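Local structure of GTPase-activating protein BEM3 (Saccharomyces cerevisiae S288C, 6FSF) at residues F53-S56 with I57-R61. The protein acts as a GTPase-activating protein for CDC42 and, less efficiently, RHO1, and binds phosphatidylinositol 3-phosphate, this piece holding its tandem PX and PH domains. Residues are numbered along the deposited sequence; the frame is centred on the assembly and turned at random.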
loop_
_atom_site.group_PDB
_atom_site.type_symbol
_atom_site.label_atom_id
_atom_site.label_comp_id
_atom_site.label_asym_id
_atom_site.label_seq_id
_atom_site.Cartn_x
_atom_site.Cartn_y
_atom_site.Cartn_z
ATOM N N PHE A 53 2.788 10.881 0.378
ATOM C CA PHE A 53 1.898 11.272 1.459
ATOM C C PHE A 53 1.094 10.056 1.893
ATOM O O PHE A 53 1.061 9.030 1.211
ATOM C CB PHE A 53 0.983 12.436 1.054
ATOM C CG PHE A 53 0.060 12.123 -0.088
ATOM C CD1 PHE A 53 -1.239 11.711 0.149
ATOM C CD2 PHE A 53 0.485 12.258 -1.401
ATOM C CE1 PHE A 53 -2.099 11.427 -0.900
ATOM C CE2 PHE A 53 -0.368 11.974 -2.456
ATOM C CZ PHE A 53 -1.663 11.561 -2.202
ATOM N N SER A 54 0.448 10.183 3.048
ATOM C CA SER A 54 -0.262 9.077 3.670
ATOM C C SER A 54 -1.660 9.532 4.054
ATOM O O SER A 54 -1.829 10.619 4.613
ATOM C CB SER A 54 0.490 8.571 4.904
ATOM O OG SER A 54 -0.201 7.496 5.514
ATOM N N LYS A 55 -2.656 8.706 3.751
ATOM C CA LYS A 55 -4.041 9.013 4.075
ATOM C C LYS A 55 -4.726 7.756 4.584
ATOM O O LYS A 55 -4.526 6.668 4.035
ATOM C CB LYS A 55 -4.805 9.549 2.857
ATOM C CG LYS A 55 -4.215 10.800 2.233
ATOM C CD LYS A 55 -4.438 12.019 3.109
ATOM C CE LYS A 55 -3.897 13.266 2.439
ATOM N NZ LYS A 55 -4.179 14.497 3.227
ATOM N N SER A 56 -5.530 7.910 5.631
ATOM C CA SER A 56 -6.411 6.831 6.043
ATOM C C SER A 56 -7.513 6.643 5.005
ATOM O O SER A 56 -7.791 7.527 4.189
ATOM C CB SER A 56 -7.023 7.122 7.414
ATOM O OG SER A 56 -8.011 8.136 7.328
ATOM N N ILE A 57 -8.144 5.466 5.038
ATOM C CA ILE A 57 -9.239 5.197 4.109
ATOM C C ILE A 57 -10.387 6.166 4.349
ATOM O O ILE A 57 -11.102 6.543 3.411
ATOM C CB ILE A 57 -9.688 3.725 4.232
ATOM C CG1 ILE A 57 -10.871 3.437 3.303
ATOM C CG2 ILE A 57 -10.030 3.384 5.674
ATOM C CD1 ILE A 57 -10.568 3.659 1.837
ATOM N N HIS A 58 -10.565 6.606 5.596
ATOM C CA HIS A 58 -11.609 7.575 5.908
ATOM C C HIS A 58 -11.360 8.908 5.209
ATOM O O HIS A 58 -12.291 9.517 4.668
ATOM C CB HIS A 58 -11.697 7.770 7.421
ATOM C CG HIS A 58 -12.671 8.827 7.836
ATOM N ND1 HIS A 58 -14.034 8.674 7.709
ATOM C CD2 HIS A 58 -12.478 10.056 8.370
ATOM C CE1 HIS A 58 -14.640 9.761 8.151
ATOM N NE2 HIS A 58 -13.719 10.616 8.558
ATOM N N LYS A 59 -10.109 9.380 5.213
ATOM C CA LYS A 59 -9.790 10.629 4.525
ATOM C C LYS A 59 -10.003 10.496 3.022
ATOM O O LYS A 59 -10.422 11.453 2.358
ATOM C CB LYS A 59 -8.348 11.045 4.809
ATOM C CG LYS A 59 -8.030 11.316 6.268
ATOM C CD LYS A 59 -6.709 12.072 6.397
ATOM C CE LYS A 59 -6.045 11.845 7.750
ATOM N NZ LYS A 59 -4.998 10.785 7.685
ATOM N N VAL A 60 -9.707 9.317 2.468
ATOM C CA VAL A 60 -9.906 9.084 1.040
ATOM C C VAL A 60 -11.382 9.203 0.686
ATOM O O VAL A 60 -11.754 9.863 -0.292
ATOM C CB VAL A 60 -9.338 7.710 0.642
ATOM C CG1 VAL A 60 -9.776 7.333 -0.766
ATOM C CG2 VAL A 60 -7.819 7.712 0.750
ATOM N N ARG A 61 -12.247 8.565 1.480
ATOM C CA ARG A 61 -13.680 8.649 1.222
ATOM C C ARG A 61 -14.200 10.065 1.426
ATOM O O ARG A 61 -15.135 10.488 0.736
ATOM C CB ARG A 61 -14.437 7.675 2.125
ATOM C CG ARG A 61 -13.961 6.237 2.037
ATOM C CD ARG A 61 -14.854 5.311 2.847
ATOM N NE ARG A 61 -14.349 3.941 2.861
ATOM C CZ ARG A 61 -14.511 3.076 1.866
ATOM N NH1 ARG A 61 -15.162 3.438 0.770
ATOM N NH2 ARG A 61 -14.016 1.849 1.965
#
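S56 N-caps helix 57-70, which follows strand 49-55 of the PX domain, its OG accepting a hydrogen bond from K59 N at 3.2 Å with an N-H...O angle of 161°. With chi1 at 73°, OG lies between the backbone N and the carbonyl carbon of S56, which points it at the amide of K59. The carbonyl of the same residue opens the helical bonding pattern: S56 O takes the amide of V60 at 3.1 Å. Replacing S56 with an alanine would probably cost the first turn its side-chain cap and leave K59 N without this acceptor. Strand and helix directions are nearly perpendicular here, at 88°. K59 folds back over the cap, its CG 3.4 Å from S56 OG, and its aliphatic chain crosses that of K55 at about a right angle, CD to CD at 4.0 Å. The like-charged ends stay 5.9 Å apart, K55 NZ to K59 NZ; K55 NZ pairs with D128 in a salt bridge and with T127 in a hydrogen bond, and F124 adds a cation-pi contact. On the buried side, V60, which also packs on I37 of strand 35-43, brings CG2 to 3.4 Å from S56 O and 4.1 Å from K55 CB.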